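Local structure of alanine dehydrogenase (Archaeoglobus fulgidus, 1OMO) at residues V167-C170 with E171-I175; G217-G220 with P221-E225; D227-I230 with L231-A234; R279-D282 with E283-T286. The protein catalyses the NAD(+)-dependent oxidative deamination of L-alanine to pyruvate, and the reverse reductive amination, as a homodimer of two-domain subunits. All coordinates share one frame; numbering follows the deposited sequence.

Contact 1 of 4, residues V167-C170 with E171-I175; sequences VSYC and EDRGI
Y169 and R173 make a local stacked cation-pi contact one turn apart at the C-terminal end of helix 160-172, the helix that links strands 152-156 and 177-179 in the NAD domain. The guanidinium lies nearly flat on one face of the tyrosine ring: the planes are 19° apart, and R173 CZ stands 3.4 Å from the ring centroid, displaced toward the phenol rim. With chi1 at 177° the tyrosine ring swings away from its own N, and R173, bent at chi2 and chi3, folds back over it, NE reaching Y169 O weakly at 3.0 Å. The phenol OH bonds to E142, and Y138 meets the ring edge-to-face. The helix itself ends in a Schellman motif: I175 N donates to C170 O over 3.1 Å, G174 N reaches E171 O, and G174 supplies the positive phi of the C-prime position. One turn earlier the bonding is still regular helix, E171 N to V167 O being almost straight at 176°. Replacing Y169 by a leucine would probably leave the guanidinium without its flat support and E142 without the phenol hydroxyl. On the side turned to the sheet, C170 CB sits 4.2 Å from I175 CB, and both side chains pack on V153 of the strand before the helix, while V167 touches A155 and V179.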
loop_
_atom_site.group_PDB
_atom_site.type_symbol
_atom_site.label_atom_id
_atom_site.label_comp_id
_atom_site.label_asym_id
_atom_site.label_seq_id
_atom_site.Cartn_x
_atom_site.Cartn_y
_atom_site.Cartn_z
ATOM N N VAL A 167 -5.229 7.623 36.370
ATOM C CA VAL A 167 -6.172 7.668 37.471
ATOM C C VAL A 167 -6.618 9.102 37.749
ATOM O O VAL A 167 -7.783 9.361 37.979
ATOM C CB VAL A 167 -5.541 7.046 38.726
ATOM C CG1 VAL A 167 -6.298 7.503 39.990
ATOM C CG2 VAL A 167 -5.585 5.529 38.613
ATOM N N SER A 168 -5.673 10.027 37.708
ATOM C CA SER A 168 -5.949 11.440 37.934
ATOM C C SER A 168 -6.845 12.007 36.803
ATOM O O SER A 168 -7.710 12.882 37.050
ATOM C CB SER A 168 -4.611 12.194 37.998
ATOM O OG SER A 168 -4.757 13.519 38.459
ATOM N N TYR A 169 -6.630 11.511 35.575
ATOM C CA TYR A 169 -7.404 11.931 34.393
ATOM C C TYR A 169 -8.877 11.544 34.598
ATOM O O TYR A 169 -9.797 12.302 34.279
ATOM C CB TYR A 169 -6.845 11.235 33.130
ATOM C CG TYR A 169 -7.594 11.512 31.820
ATOM C CD1 TYR A 169 -7.123 12.466 30.906
ATOM C CD2 TYR A 169 -8.750 10.792 31.473
ATOM C CE1 TYR A 169 -7.776 12.689 29.696
ATOM C CE2 TYR A 169 -9.410 11.014 30.247
ATOM C CZ TYR A 169 -8.913 11.961 29.367
ATOM O OH TYR A 169 -9.512 12.173 28.134
ATOM N N CYS A 170 -9.077 10.344 35.135
ATOM C CA CYS A 170 -10.402 9.830 35.431
ATOM C C CYS A 170 -11.070 10.719 36.467
ATOM O O CYS A 170 -12.128 11.292 36.219
ATOM C CB CYS A 170 -10.313 8.406 35.994
ATOM S SG CYS A 170 -9.977 7.127 34.786
ATOM N N GLU A 171 -10.460 10.823 37.640
ATOM C CA GLU A 171 -11.053 11.632 38.684
ATOM C C GLU A 171 -11.447 13.002 38.144
ATOM O O GLU A 171 -12.564 13.454 38.373
ATOM C CB GLU A 171 -10.093 11.776 39.866
ATOM C CG GLU A 171 -10.669 11.255 41.180
ATOM C CD GLU A 171 -10.055 9.950 41.615
ATOM O OE1 GLU A 171 -8.807 9.913 41.773
ATOM O OE2 GLU A 171 -10.820 8.972 41.818
ATOM N N ASP A 172 -10.554 13.644 37.399
ATOM C CA ASP A 172 -10.864 14.964 36.869
ATOM C C ASP A 172 -12.240 15.008 36.241
ATOM O O ASP A 172 -12.957 15.985 36.415
ATOM C CB ASP A 172 -9.805 15.425 35.860
ATOM C CG ASP A 172 -8.536 15.917 36.542
ATOM O OD1 ASP A 172 -7.528 16.204 35.847
ATOM O OD2 ASP A 172 -8.559 16.013 37.792
ATOM N N ARG A 173 -12.623 13.964 35.514
ATOM C CA ARG A 173 -13.948 13.972 34.915
ATOM C C ARG A 173 -14.957 13.189 35.738
ATOM O O ARG A 173 -15.878 12.579 35.205
ATOM C CB ARG A 173 -13.921 13.488 33.451
ATOM C CG ARG A 173 -12.846 12.512 33.053
ATOM C CD ARG A 173 -12.208 12.925 31.719
ATOM N NE ARG A 173 -11.028 13.754 31.938
ATOM C CZ ARG A 173 -10.371 14.374 30.976
ATOM N NH1 ARG A 173 -9.313 15.103 31.260
ATOM N NH2 ARG A 173 -10.782 14.266 29.735
ATOM N N GLY A 174 -14.756 13.211 37.052
ATOM C CA GLY A 174 -15.657 12.554 37.981
ATOM C C GLY A 174 -15.738 11.043 38.019
ATOM O O GLY A 174 -16.630 10.486 38.649
ATOM N N ILE A 175 -14.835 10.346 37.355
ATOM C CA ILE A 175 -14.920 8.906 37.421
ATOM C C ILE A 175 -14.071 8.377 38.577
ATOM O O ILE A 175 -12.856 8.616 38.641
ATOM C CB ILE A 175 -14.460 8.266 36.121
ATOM C CG1 ILE A 175 -15.443 8.589 34.995
ATOM C CG2 ILE A 175 -14.355 6.763 36.311
ATOM C CD1 ILE A 175 -14.859 8.419 33.591
#

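Contact 2 of 4, residues G217-G220 with P221-E225; sequences GADG and PGKQE. With NA (sodium ion), chain C; NAD (nicotinamide-adenine-dinucleotide), chain D.
G220 and K223 close a type II beta turn, with K223 N donating to G220 O over 3.0 Å, so that 217-220 and 221-225 run back in nearly opposite directions, 161° apart end to end. G222, at positive phi, occupies the third position of the turn. From the returning arm the K223 side chain leaves beside its own backbone nitrogen and stays extended beyond CG, all later torsions anti, and this carries its amine across the loop to the D219 carboxylate and the ribose of the cofactor. K223 NZ donates to NAD O3D at 3.0 Å and forms a salt bridge with D219 OD2 at 2.6 Å; that oxygen is modelled too close to NAD O2D, so its exact place is less sure. The aliphatic part of the lysine lies along the other arm, with K223 CB 3.9 Å from A218 CB. G217 O also accepts from NAD O3D, although the modelled separation is very short. At the far end of the loop E225 points back toward G217: its OE1 binds the sodium ion at 2.4 Å, together with E249, and lies 2.9 Å from G217 N, while OE2 accepts from T195 N. A side-chain carbon on G217 would clash with E225 OE1, which favours the bare glycine there. K223, and probably the G217 carbonyl, thus hold a ribose hydroxyl of the nicotinamide half, in a loop that follows strand 212-215 at the C-terminal end of the parallel strands, where Rossmann-fold dehydrogenases bind their dinucleotide.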
loop_
_atom_site.group_PDB
_atom_site.type_symbol
_atom_site.label_atom_id
_atom_site.label_comp_id
_atom_site.label_asym_id
_atom_site.label_seq_id
_atom_site.Cartn_x
_atom_site.Cartn_y
_atom_site.Cartn_z
ATOM N N GLY A 217 -3.617 -4.563 22.947
ATOM C CA GLY A 217 -2.190 -4.459 22.772
ATOM C C GLY A 217 -1.492 -5.258 21.692
ATOM O O GLY A 217 -0.628 -4.718 20.995
ATOM N N ALA A 218 -1.848 -6.534 21.570
ATOM C CA ALA A 218 -1.236 -7.432 20.608
ATOM C C ALA A 218 -1.610 -7.144 19.158
ATOM O O ALA A 218 -2.780 -7.214 18.781
ATOM C CB ALA A 218 -1.606 -8.861 20.969
ATOM N N ASP A 219 -0.618 -6.852 18.329
ATOM C CA ASP A 219 -0.915 -6.562 16.924
ATOM C C ASP A 219 0.200 -6.960 15.952
ATOM O O ASP A 219 0.192 -6.527 14.796
ATOM C CB ASP A 219 -1.138 -5.078 16.750
ATOM C CG ASP A 219 0.138 -4.317 16.955
ATOM O OD1 ASP A 219 1.112 -4.561 16.206
ATOM O OD2 ASP A 219 0.177 -3.504 17.874
ATOM N N GLY A 220 1.178 -7.720 16.426
ATOM C CA GLY A 220 2.248 -8.172 15.564
ATOM C C GLY A 220 2.618 -9.587 15.966
ATOM O O GLY A 220 2.311 -10.028 17.074
ATOM N N PRO A 221 3.268 -10.345 15.087
ATOM C CA PRO A 221 3.652 -11.719 15.429
ATOM C C PRO A 221 4.358 -11.836 16.776
ATOM O O PRO A 221 5.251 -11.049 17.081
ATOM C CB PRO A 221 4.570 -12.106 14.272
ATOM C CG PRO A 221 3.892 -11.406 13.103
ATOM C CD PRO A 221 3.533 -10.043 13.665
ATOM N N GLY A 222 3.957 -12.821 17.587
ATOM C CA GLY A 222 4.603 -13.006 18.881
ATOM C C GLY A 222 4.099 -12.119 20.006
ATOM O O GLY A 222 4.393 -12.389 21.178
ATOM N N LYS A 223 3.389 -11.036 19.685
ATOM C CA LYS A 223 2.824 -10.207 20.749
ATOM C C LYS A 223 1.745 -11.091 21.375
ATOM O O LYS A 223 1.115 -11.896 20.669
ATOM C CB LYS A 223 2.194 -8.915 20.208
ATOM C CG LYS A 223 3.174 -7.745 19.999
ATOM C CD LYS A 223 2.362 -6.476 19.597
ATOM C CE LYS A 223 3.231 -5.241 19.394
ATOM N NZ LYS A 223 2.463 -4.036 18.974
ATOM N N GLN A 224 1.556 -10.946 22.689
ATOM C CA GLN A 224 0.580 -11.736 23.437
ATOM C C GLN A 224 0.390 -11.196 24.861
ATOM O O GLN A 224 1.370 -11.089 25.601
ATOM C CB GLN A 224 1.076 -13.167 23.519
ATOM C CG GLN A 224 0.320 -14.053 24.516
ATOM C CD GLN A 224 1.078 -15.350 24.800
ATOM O OE1 GLN A 224 2.202 -15.328 25.310
ATOM N NE2 GLN A 224 0.482 -16.471 24.457
ATOM N N GLU A 225 -0.840 -10.872 25.262
ATOM C CA GLU A 225 -1.064 -10.342 26.619
ATOM C C GLU A 225 -1.834 -11.249 27.578
ATOM O O GLU A 225 -1.822 -11.026 28.809
ATOM C CB GLU A 225 -1.829 -9.024 26.585
ATOM C CG GLU A 225 -1.274 -7.968 25.686
ATOM C CD GLU A 225 -2.143 -6.716 25.727
ATOM O OE1 GLU A 225 -3.107 -6.615 24.941
ATOM O OE2 GLU A 225 -1.878 -5.841 26.565
HETATM NA NA NA C . -3.737 -8.113 23.148
HETATM P PA NAD D . 2.271 3.330 24.925
HETATM O O1A NAD D . 3.705 2.949 24.929
HETATM O O2A NAD D . 1.895 4.803 25.139
HETATM O O5B NAD D . 1.244 2.493 25.912
HETATM C C5B NAD D . 1.589 1.152 26.460
HETATM C C4B NAD D . 1.596 1.291 28.005
HETATM O O4B NAD D . 1.893 -0.102 28.460
HETATM C C3B NAD D . 2.785 2.137 28.666
HETATM O O3B NAD D . 2.249 3.190 29.563
HETATM C C2B NAD D . 3.676 1.107 29.400
HETATM O O2B NAD D . 4.428 1.508 30.488
HETATM C C1B NAD D . 2.636 -0.028 29.654
HETATM N N9A NAD D . 3.216 -1.335 29.746
HETATM C C8A NAD D . 4.237 -1.948 29.047
HETATM N N7A NAD D . 4.461 -3.188 29.425
HETATM C C5A NAD D . 3.607 -3.474 30.398
HETATM C C6A NAD D . 3.382 -4.690 31.182
HETATM N N6A NAD D . 4.108 -5.765 31.014
HETATM N N1A NAD D . 2.364 -4.597 32.115
HETATM C C2A NAD D . 1.610 -3.490 32.314
HETATM N N3A NAD D . 1.795 -2.294 31.585
HETATM C C4A NAD D . 2.794 -2.343 30.626
HETATM O O3 NAD D . 1.350 2.836 23.629
HETATM P PN NAD D . -0.260 3.057 23.135
HETATM O O1N NAD D . -1.002 3.694 24.281
HETATM O O2N NAD D . -0.263 3.645 21.739
HETATM O O5D NAD D . -0.681 1.426 23.070
HETATM C C5D NAD D . 0.484 0.627 22.378
HETATM C C4D NAD D . 0.111 -0.791 22.096
HETATM O O4D NAD D . -1.179 -0.765 21.265
HETATM C C3D NAD D . 1.123 -1.586 21.211
HETATM O O3D NAD D . 1.032 -3.007 21.422
HETATM C C2D NAD D . 0.665 -1.151 19.816
HETATM O O2D NAD D . 1.327 -1.774 18.765
HETATM C C1D NAD D . -0.914 -1.386 19.942
HETATM N N1N NAD D . -1.874 -0.624 19.069
HETATM C C2N NAD D . -2.850 -1.502 18.425
HETATM C C3N NAD D . -3.905 -0.795 17.741
HETATM C C7N NAD D . -4.989 -1.790 17.009
HETATM O O7N NAD D . -5.650 -1.335 16.032
HETATM N N7N NAD D . -5.138 -3.060 17.506
HETATM C C4N NAD D . -4.071 0.609 17.662
HETATM C C5N NAD D . -3.030 1.353 18.353
HETATM C C6N NAD D . -1.966 0.749 19.040
#

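Contact 3 of 4, residues D227-I230 with L231-A234; sequences DVEI and LKKA
The E229 carboxylate is met from above its plane by K232, whose NZ stands 41° out of that plane and 2.8 Å from OE2 in a salt bridge; K232 CD lies 3.7 Å from OE1, so the lysine shaft passes close to the second oxygen as well. The other flat acid, D227, is also approached from off its plane: E229 N donates to D227 OD1 over 3.0 Å, 55° out of it. That bond makes D227 the N-cap of the short, weakly bonded helix 228-232, and D227 OD2 accepts from A204 N. E229 turns toward its partner because its chain bends at chi2 (-67°), whereas K232 remains extended from CG to NZ. Backbone bonding supports the turn unevenly. K232 N to V228 O, at 3.2 Å, is the well-formed helical bond, while L231 N to V228 O and K233 N to I230 O are weak. L231, which is buried, packs on I287, and K233 and A234 touch I285, both residues of strand 285-289; I230 rests on A204. A single residue, K233, separates the helix from strand 234-238 of the parallel sheet. With both E229 and K232 exposed, their ion pair is likely to be softened by solvent, whereas the D227 cap has both carboxylate oxygens engaged by backbone N-H groups, of E229 and A204.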
loop_
_atom_site.group_PDB
_atom_site.type_symbol
_atom_site.label_atom_id
_atom_site.label_comp_id
_atom_site.label_asym_id
_atom_site.label_seq_id
_atom_site.Cartn_x
_atom_site.Cartn_y
_atom_site.Cartn_z
ATOM N N ASP A 227 -2.997 -14.996 29.267
ATOM C CA ASP A 227 -2.713 -16.368 29.667
ATOM C C ASP A 227 -3.529 -17.105 28.634
ATOM O O ASP A 227 -4.694 -16.812 28.473
ATOM C CB ASP A 227 -3.334 -16.654 31.063
ATOM C CG ASP A 227 -3.032 -18.077 31.601
ATOM O OD1 ASP A 227 -2.727 -18.992 30.814
ATOM O OD2 ASP A 227 -3.118 -18.286 32.830
ATOM N N VAL A 228 -2.939 -18.061 27.942
ATOM C CA VAL A 228 -3.685 -18.801 26.944
ATOM C C VAL A 228 -4.899 -19.527 27.551
ATOM O O VAL A 228 -5.895 -19.755 26.861
ATOM C CB VAL A 228 -2.758 -19.783 26.221
ATOM C CG1 VAL A 228 -3.543 -20.688 25.354
ATOM C CG2 VAL A 228 -1.784 -19.005 25.338
ATOM N N GLU A 229 -4.852 -19.875 28.839
ATOM C CA GLU A 229 -5.990 -20.575 29.453
ATOM C C GLU A 229 -7.257 -19.707 29.438
ATOM O O GLU A 229 -8.366 -20.224 29.567
ATOM C CB GLU A 229 -5.676 -20.984 30.905
ATOM C CG GLU A 229 -4.652 -22.134 31.077
ATOM C CD GLU A 229 -5.151 -23.491 30.558
ATOM O OE1 GLU A 229 -6.337 -23.807 30.762
ATOM O OE2 GLU A 229 -4.354 -24.260 29.971
ATOM N N ILE A 230 -7.093 -18.389 29.326
ATOM C CA ILE A 230 -8.246 -17.491 29.264
ATOM C C ILE A 230 -8.887 -17.707 27.897
ATOM O O ILE A 230 -10.101 -17.768 27.785
ATOM C CB ILE A 230 -7.826 -15.986 29.370
ATOM C CG1 ILE A 230 -7.138 -15.725 30.705
ATOM C CG2 ILE A 230 -9.023 -15.074 29.232
ATOM C CD1 ILE A 230 -6.521 -14.314 30.829
ATOM N N LEU A 231 -8.061 -17.840 26.861
ATOM C CA LEU A 231 -8.557 -18.036 25.500
ATOM C C LEU A 231 -9.400 -19.297 25.375
ATOM O O LEU A 231 -10.489 -19.273 24.782
ATOM C CB LEU A 231 -7.393 -18.072 24.490
ATOM C CG LEU A 231 -6.554 -16.796 24.323
ATOM C CD1 LEU A 231 -5.492 -16.989 23.196
ATOM C CD2 LEU A 231 -7.480 -15.631 24.004
ATOM N N LYS A 232 -8.903 -20.391 25.939
ATOM C CA LYS A 232 -9.605 -21.687 25.894
ATOM C C LYS A 232 -11.027 -21.656 26.460
ATOM O O LYS A 232 -11.924 -22.360 26.007
ATOM C CB LYS A 232 -8.828 -22.726 26.705
ATOM C CG LYS A 232 -7.468 -23.041 26.187
ATOM C CD LYS A 232 -6.827 -24.043 27.100
ATOM C CE LYS A 232 -5.442 -24.391 26.642
ATOM N NZ LYS A 232 -4.837 -25.436 27.514
ATOM N N LYS A 233 -11.192 -20.823 27.473
ATOM C CA LYS A 233 -12.425 -20.686 28.243
ATOM C C LYS A 233 -13.340 -19.541 27.805
ATOM O O LYS A 233 -14.351 -19.270 28.466
ATOM C CB LYS A 233 -11.993 -20.520 29.722
ATOM C CG LYS A 233 -12.867 -19.692 30.649
ATOM C CD LYS A 233 -12.236 -19.544 32.078
ATOM C CE LYS A 233 -11.035 -18.607 32.092
ATOM N NZ LYS A 233 -10.784 -17.971 33.458
ATOM N N ALA A 234 -13.027 -18.900 26.678
ATOM C CA ALA A 234 -13.812 -17.734 26.287
ATOM C C ALA A 234 -14.413 -17.748 24.894
ATOM O O ALA A 234 -14.019 -18.530 24.030
ATOM C CB ALA A 234 -12.933 -16.447 26.457
#

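Contact 4 of 4, residues R279-D282 with E283-T286; sequences RESD and EEIT
E284 OE1 is gripped by three donors: S281 N at 3.1 Å, E280 N, and the K235 ammonium in a salt bridge. The E280 bond is modelled very short, so its length is doubtful. In return S281 OG accepts from E284 N at 3.2 Å, nearly straight at 165°, and weakly from E283 N; this is a reciprocal side-chain-to-backbone pairing of S281 and E284 that closes the loop before strand 285-289 of the Rossmann sheet. S281 N comes from above the carboxylate plane, 55° out of it. Substituting an alanine for E284 is likely to leave E280 N and S281 N without their acceptor and K235 without its counter-charge. R279 slides past E284 in the opposite direction, its guanidinium plane 70° from the carboxylate, with E284 CG over one face. NH1 of R279 turns toward E284 O at a doubtfully short distance and weakly toward D282 O, and NH2 bonds to L120 O. T286 OG1 lies at the guanidinium edge, in plane, while its own bond goes to H212. A water donates to E283 OE2 at 2.7 Å and weakly accepts from D282 N.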
loop_
_atom_site.group_PDB
_atom_site.type_symbol
_atom_site.label_atom_id
_atom_site.label_comp_id
_atom_site.label_asym_id
_atom_site.label_seq_id
_atom_site.Cartn_x
_atom_site.Cartn_y
_atom_site.Cartn_z
ATOM N N ARG A 279 -22.711 -11.956 23.006
ATOM C CA ARG A 279 -22.748 -12.561 24.324
ATOM C C ARG A 279 -24.095 -13.285 24.447
ATOM O O ARG A 279 -25.128 -12.725 24.062
ATOM C CB ARG A 279 -22.641 -11.456 25.365
ATOM C CG ARG A 279 -22.791 -11.898 26.797
ATOM C CD ARG A 279 -22.234 -10.840 27.743
ATOM N NE ARG A 279 -21.683 -11.531 28.894
ATOM C CZ ARG A 279 -20.392 -11.733 29.123
ATOM N NH1 ARG A 279 -20.039 -12.408 30.200
ATOM N NH2 ARG A 279 -19.457 -11.232 28.325
ATOM N N GLU A 280 -24.090 -14.523 24.942
ATOM C CA GLU A 280 -25.345 -15.248 25.114
ATOM C C GLU A 280 -25.693 -15.587 26.570
ATOM O O GLU A 280 -26.834 -15.894 26.869
ATOM C CB GLU A 280 -25.355 -16.531 24.273
ATOM C CG GLU A 280 -26.762 -17.191 24.155
ATOM C CD GLU A 280 -27.768 -16.399 23.282
ATOM O OE1 GLU A 280 -28.947 -16.296 23.709
ATOM O OE2 GLU A 280 -27.396 -15.906 22.176
ATOM N N SER A 281 -24.724 -15.540 27.476
ATOM C CA SER A 281 -24.999 -15.824 28.886
ATOM C C SER A 281 -24.246 -14.840 29.743
ATOM O O SER A 281 -23.359 -14.160 29.265
ATOM C CB SER A 281 -24.569 -17.237 29.288
ATOM O OG SER A 281 -23.202 -17.263 29.658
ATOM N N ASP A 282 -24.591 -14.783 31.020
ATOM C CA ASP A 282 -23.931 -13.879 31.922
ATOM C C ASP A 282 -22.626 -14.434 32.442
ATOM O O ASP A 282 -21.749 -13.690 32.834
ATOM C CB ASP A 282 -24.841 -13.579 33.103
ATOM C CG ASP A 282 -25.991 -12.697 32.723
ATOM O OD1 ASP A 282 -25.751 -11.790 31.899
ATOM O OD2 ASP A 282 -27.116 -12.891 33.251
ATOM N N GLU A 283 -22.517 -15.748 32.458
ATOM C CA GLU A 283 -21.342 -16.428 32.979
ATOM C C GLU A 283 -20.126 -16.363 32.069
ATOM O O GLU A 283 -19.003 -16.182 32.528
ATOM C CB GLU A 283 -21.697 -17.894 33.264
ATOM C CG GLU A 283 -22.758 -18.057 34.368
ATOM C CD GLU A 283 -24.170 -17.561 33.964
ATOM O OE1 GLU A 283 -24.833 -16.860 34.785
ATOM O OE2 GLU A 283 -24.615 -17.886 32.831
ATOM N N GLU A 284 -20.352 -16.478 30.769
ATOM C CA GLU A 284 -19.236 -16.496 29.837
ATOM C C GLU A 284 -18.251 -15.350 29.865
ATOM O O GLU A 284 -18.553 -14.210 30.256
ATOM C CB GLU A 284 -19.739 -16.703 28.402
ATOM C CG GLU A 284 -20.655 -15.639 27.839
ATOM C CD GLU A 284 -21.114 -16.000 26.428
ATOM O OE1 GLU A 284 -22.020 -15.344 25.876
ATOM O OE2 GLU A 284 -20.549 -16.955 25.868
ATOM N N ILE A 285 -17.032 -15.685 29.476
ATOM C CA ILE A 285 -15.979 -14.690 29.383
ATOM C C ILE A 285 -15.896 -14.345 27.911
ATOM O O ILE A 285 -15.716 -15.241 27.099
ATOM C CB ILE A 285 -14.606 -15.255 29.808
ATOM C CG1 ILE A 285 -14.643 -15.543 31.312
ATOM C CG2 ILE A 285 -13.483 -14.241 29.384
ATOM C CD1 ILE A 285 -13.345 -16.135 31.915
ATOM N N THR A 286 -16.053 -13.070 27.561
ATOM C CA THR A 286 -15.953 -12.680 26.152
ATOM C C THR A 286 -14.651 -11.939 25.894
ATOM O O THR A 286 -14.099 -11.288 26.795
ATOM C CB THR A 286 -17.174 -11.791 25.683
ATOM O OG1 THR A 286 -17.382 -10.716 26.614
ATOM C CG2 THR A 286 -18.445 -12.631 25.540
HETATM O O HOH W 1 -27.073 -16.854 32.196
#

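How the contacts relate
Contact 2 is the buried one and alone touches NAD and sodium; contact 1, a helix end, and contact 3, an entire short helix with its cap, are partly buried, and contact 4 lies on the surface. Contact 1 stands apart, about 17 Å or more from the others between nearest atoms, beside the outermost strand 177-179, and its charge rests on an aromatic face. Contact 3 follows contact 2 almost directly in sequence and touches contact 4, A234 CB lying 3.1 Å from I285 O where strands 234-238 and 285-289 run side by side. Acids serve differently: a backbone cap and an exposed ion pair in 227-234, a clasp on loop amides in 279-286, and metal and cofactor binding in 217-225.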